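Local coordinates for protein translation initiation factor eIF-2B (Pyrococcus horikoshii, PDB 1VB5) that forms the regulatory subunit of archaeal initiation factor 2B and probably takes part in exchanging GDP for GTP on initiation factor 2, at residues Gln105-Gly110 against Ile180-Ala185; Glu124-Ala129 against Phe136-Thr141. One frame throughout, in Å; residues are numbered along the deposited sequence.

Contact 1 (Gln105-Gly110 against Ile180-Ala185); sequences QLIDDG and IAIVGA
L106 lays its branch point over the end of I180: CG of L106 stands 4.2 Å from CD1 of I180, and CD2 of L106 is scarcely farther from the same methyl, at 4.3 Å. The next residue along makes the second meeting, CG1 of I107 lying 4.2 Å from CD1 of I182. Both touches are between aliphatic carbons at van der Waals range, and the two segments bury only 137 Å² on each other. I180 spans the gap because its chain is fully extended, with CG1 opposite the backbone N (chi1 -177°) and CD1 carried on in the same direction (chi2 170°). I182 also ends in an extended arm, and its CD1 comes within 4.5 Å of CD1 of I180, so the two strand methyls lie next to each other, one facing L106 and the other I107. The backbones themselves stay well separated, CA of I107 and CA of I180 being 8.4 Å apart. I107 is where the chain leaves helical geometry at the end of helix 78-106, and this seam therefore seats the helix end and the turn leading into strand 111-115 against a strand of the same sheet. Polar bonds outside the seam hold the turn: K134 donates to the carbonyl of I107, D111 accepts from the amide of D108, and OD1 of D109 receives the amide of R135. In the parallel part of the sheet, strand 180-183 runs between 111-115 and 214-217. I180 and I107 both touch I113 of the former, L106 reaches Y215 of the latter, and I182 packs on V122 of helix 120-131, while A181 and V183 meet helix 200-209, A181 touching C207, the disulfide partner of C175.

Contact 2 (Glu124-Ala129 against Phe136-Thr141); sequences EIIRTA and FKVILT
The ring of F136 is met mainly round its rim: carbonyl O of I126 lies near the ring plane, 3.4 Å from CZ, while V138 CG2 and the carbonyl carbon of A129 also sit at the edge. A129 CB comes in obliquely, 3.7 Å from CE2. This is the helix-to-strand return of a beta-alpha-beta unit in a Rossmann-like sheet, the axis of segment 124-129 running nearly antiparallel to strand 136-141 (161°). F136 takes the crowded position between backbone N and carbonyl carbon (chi1 58°), and from there CE1, CZ and CE2 meet I126 and A129. CG2 of I126 crosses to CE1 of F136 at 3.7 Å, and the longer branch of I126 meets V138 tip to tip, CD1 to CG2. An alanine in place of F136 would remove the ring and is likely to leave a gap beside I126 and A129. On the helix, the guanidinium of R127 takes E124 OE2 at its edge in a salt bridge, and through NH2 and NE it also binds E155 and S159, tying this helix to the next one and the residue just beyond it. The carbonyl O of E124 is gripped from opposite faces, by T128 N at 3.0 Å and T128 OG1 at 2.8 Å.

In the fold
Both contacts are largely buried and lie on the same sheet, their centres about 7 Å apart, with contact 2 nested inside the chain loop that contact 1 closes. They meet at I107: its CD1 is 3.5 Å from A129 CB and 3.9 Å from I125 CG2, while its CG2 lies 4.1 Å from F136 CD2. Contact 1 joins a helix end and turn to strand 180-183, on one side of 111-115; contact 2 lays one face of helix 120-131 on strand 136-141, on the other side. The first is purely aliphatic across its seam. The second adds an aromatic ring whose edge meets a backbone carbonyl, and its partly exposed E124 and R127 stand apart from the seam.

Contact 1 (Gln105-Gly110 against Ile180-Ala185)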
ATOM      1  N   GLN B 105       1.424 -15.199 -24.192  1.00 26.76           N
ATOM      2  CA  GLN B 105       2.552 -16.007 -24.643  1.00 25.96           C
ATOM      3  C   GLN B 105       3.672 -15.944 -23.601  1.00 27.93           C
ATOM      4  O   GLN B 105       4.375 -16.925 -23.350  1.00 28.17           O
ATOM      5  CB  GLN B 105       3.045 -15.453 -25.980  1.00 32.35           C
ATOM      6  CG  GLN B 105       3.690 -16.458 -26.903  1.00 44.06           C
ATOM      7  CD  GLN B 105       4.170 -15.811 -28.190  1.00 50.18           C
ATOM      8  OE1 GLN B 105       3.430 -15.067 -28.845  1.00 50.61           O
ATOM      9  NE2 GLN B 105       5.415 -16.091 -28.562  1.00 50.82           N
ATOM     10  N   LEU B 106       3.823 -14.771 -22.998  1.00 25.83           N
ATOM     11  CA  LEU B 106       4.832 -14.528 -21.976  1.00 26.50           C
ATOM     12  C   LEU B 106       4.607 -15.402 -20.740  1.00 30.27           C
ATOM     13  O   LEU B 106       5.552 -15.942 -20.165  1.00 33.09           O
ATOM     14  CB  LEU B 106       4.787 -13.052 -21.578  1.00 30.73           C
ATOM     15  CG  LEU B 106       5.729 -12.485 -20.519  1.00 26.45           C
ATOM     16  CD1 LEU B 106       7.179 -12.647 -20.964  1.00 19.24           C
ATOM     17  CD2 LEU B 106       5.397 -11.003 -20.322  1.00 19.55           C
ATOM     18  N   ILE B 107       3.347 -15.530 -20.336  1.00 24.00           N
ATOM     19  CA  ILE B 107       2.980 -16.321 -19.168  1.00 23.64           C
ATOM     20  C   ILE B 107       3.395 -17.789 -19.322  1.00 26.93           C
ATOM     21  O   ILE B 107       3.391 -18.332 -20.427  1.00 26.24           O
ATOM     22  CB  ILE B 107       1.448 -16.216 -18.915  1.00 21.70           C
ATOM     23  CG1 ILE B 107       1.089 -14.765 -18.578  1.00 25.00           C
ATOM     24  CG2 ILE B 107       1.031 -17.137 -17.779  1.00 27.97           C
ATOM     25  CD1 ILE B 107      -0.393 -14.491 -18.441  1.00 32.87           C
ATOM     26  N   ASP B 108       3.769 -18.418 -18.211  1.00 28.89           N
ATOM     27  CA  ASP B 108       4.186 -19.818 -18.220  1.00 30.87           C
ATOM     28  C   ASP B 108       3.407 -20.651 -17.207  1.00 36.43           C
ATOM     29  O   ASP B 108       2.837 -20.115 -16.253  1.00 34.59           O
ATOM     30  CB  ASP B 108       5.676 -19.934 -17.892  1.00 36.27           C
ATOM     31  CG  ASP B 108       6.561 -19.329 -18.960  1.00 45.05           C
ATOM     32  OD1 ASP B 108       7.781 -19.219 -18.708  1.00 49.19           O
ATOM     33  OD2 ASP B 108       6.047 -18.971 -20.045  1.00 54.13           O
ATOM     34  N   ASP B 109       3.399 -21.965 -17.419  1.00 35.70           N
ATOM     35  CA  ASP B 109       2.720 -22.894 -16.523  1.00 31.50           C
ATOM     36  C   ASP B 109       3.334 -22.824 -15.146  1.00 32.82           C
ATOM     37  O   ASP B 109       4.556 -22.765 -15.009  1.00 39.10           O
ATOM     38  CB  ASP B 109       2.839 -24.330 -17.039  1.00 44.86           C
ATOM     39  CG  ASP B 109       1.728 -24.696 -17.992  1.00 46.14           C
ATOM     40  OD1 ASP B 109       0.554 -24.642 -17.571  1.00 46.77           O
ATOM     41  OD2 ASP B 109       2.028 -25.036 -19.158  1.00 58.17           O
ATOM     42  N   GLY B 110       2.435 -22.620 -14.345  1.00 29.92           N
ATOM     43  CA  GLY B 110       2.959 -22.651 -12.991  1.00 21.50           C
ATOM     44  C   GLY B 110       3.221 -21.263 -12.416  1.00 27.15           C
ATOM     45  O   GLY B 110       3.619 -21.124 -11.259  1.00 28.00           O
ATOM     46  N   ILE B 180       6.110 -13.590 -11.388  1.00 16.47           N
ATOM     47  CA  ILE B 180       6.087 -12.533 -12.389  1.00 16.83           C
ATOM     48  C   ILE B 180       5.010 -11.512 -12.054  1.00 18.67           C
ATOM     49  O   ILE B 180       3.973 -11.851 -11.490  1.00 22.07           O
ATOM     50  CB  ILE B 180       5.836 -13.114 -13.807  1.00 17.46           C
ATOM     51  CG1 ILE B 180       5.885 -11.998 -14.850  1.00 17.38           C
ATOM     52  CG2 ILE B 180       4.490 -13.815 -13.857  1.00 17.33           C
ATOM     53  CD1 ILE B 180       5.883 -12.514 -16.293  1.00 15.34           C
ATOM     54  N   ALA B 181       5.274 -10.257 -12.392  1.00 18.61           N
ATOM     55  CA  ALA B 181       4.340  -9.177 -12.135  1.00 14.48           C
ATOM     56  C   ALA B 181       3.921  -8.564 -13.470  1.00 20.68           C
ATOM     57  O   ALA B 181       4.752  -8.366 -14.362  1.00 15.71           O
ATOM     58  CB  ALA B 181       4.996  -8.117 -11.250  1.00 14.79           C
ATOM     59  N   ILE B 182       2.630  -8.275 -13.598  1.00 16.05           N
ATOM     60  CA  ILE B 182       2.086  -7.680 -14.806  1.00 13.81           C
ATOM     61  C   ILE B 182       1.067  -6.619 -14.423  1.00 15.73           C
ATOM     62  O   ILE B 182       0.028  -6.932 -13.845  1.00 22.39           O
ATOM     63  CB  ILE B 182       1.379  -8.735 -15.699  1.00 16.18           C
ATOM     64  CG1 ILE B 182       2.373  -9.815 -16.127  1.00 20.49           C
ATOM     65  CG2 ILE B 182       0.788  -8.065 -16.935  1.00 21.93           C
ATOM     66  CD1 ILE B 182       1.765 -10.906 -17.006  1.00 19.56           C
ATOM     67  N   VAL B 183       1.371  -5.362 -14.729  1.00 17.04           N
ATOM     68  CA  VAL B 183       0.460  -4.269 -14.430  1.00 14.46           C
ATOM     69  C   VAL B 183       0.171  -3.496 -15.711  1.00 19.68           C
ATOM     70  O   VAL B 183       0.874  -3.650 -16.715  1.00 18.41           O
ATOM     71  CB  VAL B 183       1.054  -3.296 -13.381  1.00 19.41           C
ATOM     72  CG1 VAL B 183       1.386  -4.058 -12.091  1.00 21.34           C
ATOM     73  CG2 VAL B 183       2.301  -2.616 -13.933  1.00 14.36           C
ATOM     74  N   GLY B 184      -0.873  -2.679 -15.679  1.00 19.46           N
ATOM     75  CA  GLY B 184      -1.222  -1.887 -16.841  1.00 18.98           C
ATOM     76  C   GLY B 184      -0.498  -0.557 -16.779  1.00 20.35           C
ATOM     77  O   GLY B 184       0.516  -0.427 -16.085  1.00 23.03           O
ATOM     78  N   ALA B 185      -1.020   0.431 -17.494  1.00 19.22           N
ATOM     79  CA  ALA B 185      -0.427   1.757 -17.516  1.00 15.23           C
ATOM     80  C   ALA B 185      -1.413   2.777 -18.064  1.00 19.70           C
ATOM     81  O   ALA B 185      -2.185   2.481 -18.982  1.00 26.50           O
ATOM     82  CB  ALA B 185       0.830   1.752 -18.368  1.00 17.62           C
TER

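Contact 2 (Glu124-Ala129 against Phe136-Thr141)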
ATOM      1  N   GLU B 124      -7.359  -9.105 -20.088  1.00 22.85           N
ATOM      2  CA  GLU B 124      -7.448  -9.892 -21.315  1.00 21.28           C
ATOM      3  C   GLU B 124      -6.205 -10.740 -21.528  1.00 22.93           C
ATOM      4  O   GLU B 124      -6.272 -11.806 -22.148  1.00 24.51           O
ATOM      5  CB  GLU B 124      -7.699  -8.993 -22.528  1.00 23.34           C
ATOM      6  CG  GLU B 124      -9.132  -8.477 -22.595  1.00 31.86           C
ATOM      7  CD  GLU B 124     -10.164  -9.579 -22.368  1.00 38.73           C
ATOM      8  OE1 GLU B 124     -10.094 -10.617 -23.065  1.00 40.84           O
ATOM      9  OE2 GLU B 124     -11.050  -9.407 -21.498  1.00 36.43           O
ATOM     10  N   ILE B 125      -5.070 -10.277 -21.013  1.00 20.15           N
ATOM     11  CA  ILE B 125      -3.838 -11.047 -21.126  1.00 20.15           C
ATOM     12  C   ILE B 125      -4.034 -12.319 -20.309  1.00 22.64           C
ATOM     13  O   ILE B 125      -3.739 -13.425 -20.760  1.00 25.69           O
ATOM     14  CB  ILE B 125      -2.615 -10.287 -20.539  1.00 16.78           C
ATOM     15  CG1 ILE B 125      -2.243  -9.109 -21.444  1.00 19.97           C
ATOM     16  CG2 ILE B 125      -1.429 -11.236 -20.389  1.00 14.21           C
ATOM     17  CD1 ILE B 125      -1.059  -8.292 -20.933  1.00 16.34           C
ATOM     18  N   ILE B 126      -4.538 -12.146 -19.095  1.00 23.39           N
ATOM     19  CA  ILE B 126      -4.762 -13.268 -18.198  1.00 22.82           C
ATOM     20  C   ILE B 126      -5.788 -14.262 -18.753  1.00 23.37           C
ATOM     21  O   ILE B 126      -5.579 -15.474 -18.703  1.00 25.28           O
ATOM     22  CB  ILE B 126      -5.181 -12.744 -16.800  1.00 21.84           C
ATOM     23  CG1 ILE B 126      -3.948 -12.161 -16.094  1.00 27.55           C
ATOM     24  CG2 ILE B 126      -5.796 -13.847 -15.971  1.00 19.77           C
ATOM     25  CD1 ILE B 126      -4.254 -11.409 -14.794  1.00 24.51           C
ATOM     26  N   ARG B 127      -6.884 -13.747 -19.295  1.00 21.37           N
ATOM     27  CA  ARG B 127      -7.927 -14.593 -19.857  1.00 23.06           C
ATOM     28  C   ARG B 127      -7.447 -15.378 -21.074  1.00 24.78           C
ATOM     29  O   ARG B 127      -7.788 -16.553 -21.236  1.00 23.25           O
ATOM     30  CB  ARG B 127      -9.143 -13.747 -20.235  1.00 22.63           C
ATOM     31  CG  ARG B 127     -10.008 -13.357 -19.050  1.00 21.93           C
ATOM     32  CD  ARG B 127     -11.141 -12.434 -19.460  1.00 19.86           C
ATOM     33  NE  ARG B 127     -12.138 -12.346 -18.400  1.00 19.54           N
ATOM     34  CZ  ARG B 127     -13.054 -11.389 -18.307  1.00 18.06           C
ATOM     35  NH1 ARG B 127     -13.106 -10.423 -19.214  1.00 16.30           N
ATOM     36  NH2 ARG B 127     -13.915 -11.397 -17.296  1.00 21.72           N
ATOM     37  N   THR B 128      -6.663 -14.728 -21.930  1.00 24.15           N
ATOM     38  CA  THR B 128      -6.146 -15.387 -23.121  1.00 24.90           C
ATOM     39  C   THR B 128      -5.195 -16.513 -22.725  1.00 28.52           C
ATOM     40  O   THR B 128      -5.173 -17.571 -23.356  1.00 27.25           O
ATOM     41  CB  THR B 128      -5.397 -14.392 -24.043  1.00 25.73           C
ATOM     42  OG1 THR B 128      -6.310 -13.391 -24.512  1.00 21.59           O
ATOM     43  CG2 THR B 128      -4.791 -15.124 -25.245  1.00 17.17           C
ATOM     44  N   ALA B 129      -4.411 -16.289 -21.674  1.00 26.76           N
ATOM     45  CA  ALA B 129      -3.469 -17.305 -21.213  1.00 29.70           C
ATOM     46  C   ALA B 129      -4.228 -18.521 -20.694  1.00 29.32           C
ATOM     47  O   ALA B 129      -3.840 -19.663 -20.948  1.00 27.13           O
ATOM     48  CB  ALA B 129      -2.562 -16.737 -20.112  1.00 28.84           C
ATOM     49  N   PHE B 136      -2.031 -21.216 -13.837  1.00 30.94           N
ATOM     50  CA  PHE B 136      -1.420 -20.182 -13.021  1.00 26.49           C
ATOM     51  C   PHE B 136      -2.405 -19.654 -11.987  1.00 29.62           C
ATOM     52  O   PHE B 136      -3.594 -19.984 -12.021  1.00 30.83           O
ATOM     53  CB  PHE B 136      -0.939 -19.039 -13.920  1.00 21.27           C
ATOM     54  CG  PHE B 136      -2.030 -18.420 -14.751  1.00 23.01           C
ATOM     55  CD1 PHE B 136      -2.847 -17.428 -14.226  1.00 16.68           C
ATOM     56  CD2 PHE B 136      -2.250 -18.846 -16.061  1.00 23.90           C
ATOM     57  CE1 PHE B 136      -3.868 -16.865 -14.988  1.00 26.46           C
ATOM     58  CE2 PHE B 136      -3.268 -18.289 -16.833  1.00 21.46           C
ATOM     59  CZ  PHE B 136      -4.080 -17.298 -16.297  1.00 21.00           C
ATOM     60  N   LYS B 137      -1.896 -18.839 -11.068  1.00 24.50           N
ATOM     61  CA  LYS B 137      -2.705 -18.235 -10.020  1.00 26.06           C
ATOM     62  C   LYS B 137      -2.409 -16.745 -10.046  1.00 22.66           C
ATOM     63  O   LYS B 137      -1.332 -16.325 -10.476  1.00 24.11           O
ATOM     64  CB  LYS B 137      -2.332 -18.802  -8.644  1.00 33.21           C
ATOM     65  CG  LYS B 137      -2.464 -20.312  -8.524  1.00 49.70           C
ATOM     66  CD  LYS B 137      -1.938 -20.809  -7.180  1.00 55.07           C
ATOM     67  CE  LYS B 137      -1.870 -22.335  -7.141  1.00 60.58           C
ATOM     68  NZ  LYS B 137      -1.288 -22.843  -5.860  1.00 60.49           N
ATOM     69  N   VAL B 138      -3.355 -15.946  -9.577  1.00 16.76           N
ATOM     70  CA  VAL B 138      -3.173 -14.509  -9.564  1.00 18.15           C
ATOM     71  C   VAL B 138      -3.295 -13.907  -8.166  1.00 24.38           C
ATOM     72  O   VAL B 138      -4.155 -14.293  -7.379  1.00 21.75           O
ATOM     73  CB  VAL B 138      -4.203 -13.815 -10.478  1.00 16.37           C
ATOM     74  CG1 VAL B 138      -3.974 -12.309 -10.476  1.00 15.40           C
ATOM     75  CG2 VAL B 138      -4.100 -14.372 -11.890  1.00 16.53           C
ATOM     76  N   ILE B 139      -2.406 -12.969  -7.865  1.00 21.36           N
ATOM     77  CA  ILE B 139      -2.434 -12.263  -6.596  1.00 18.12           C
ATOM     78  C   ILE B 139      -2.718 -10.834  -7.018  1.00 19.80           C
ATOM     79  O   ILE B 139      -2.015 -10.284  -7.866  1.00 23.31           O
ATOM     80  CB  ILE B 139      -1.074 -12.335  -5.856  1.00 17.58           C
ATOM     81  CG1 ILE B 139      -0.724 -13.796  -5.556  1.00 20.88           C
ATOM     82  CG2 ILE B 139      -1.146 -11.537  -4.563  1.00 12.21           C
ATOM     83  CD1 ILE B 139       0.688 -14.012  -5.039  1.00 23.50           C
ATOM     84  N   LEU B 140      -3.762 -10.241  -6.453  1.00 22.51           N
ATOM     85  CA  LEU B 140      -4.121  -8.877  -6.807  1.00 15.38           C
ATOM     86  C   LEU B 140      -4.504  -8.067  -5.578  1.00 16.97           C
ATOM     87  O   LEU B 140      -4.929  -8.619  -4.569  1.00 16.42           O
ATOM     88  CB  LEU B 140      -5.278  -8.902  -7.800  1.00 17.82           C
ATOM     89  CG  LEU B 140      -6.550  -9.566  -7.280  1.00 17.65           C
ATOM     90  CD1 LEU B 140      -7.548  -8.492  -6.878  1.00 15.21           C
ATOM     91  CD2 LEU B 140      -7.132 -10.461  -8.358  1.00 17.54           C
ATOM     92  N   THR B 141      -4.358  -6.751  -5.675  1.00 18.13           N
ATOM     93  CA  THR B 141      -4.671  -5.864  -4.566  1.00 18.63           C
ATOM     94  C   THR B 141      -6.084  -5.325  -4.690  1.00 20.70           C
ATOM     95  O   THR B 141      -6.603  -5.185  -5.795  1.00 19.19           O
ATOM     96  CB  THR B 141      -3.717  -4.656  -4.528  1.00 14.60           C
ATOM     97  OG1 THR B 141      -3.934  -3.843  -5.691  1.00 22.22           O
ATOM     98  CG2 THR B 141      -2.282  -5.113  -4.505  1.00 13.12           C
TER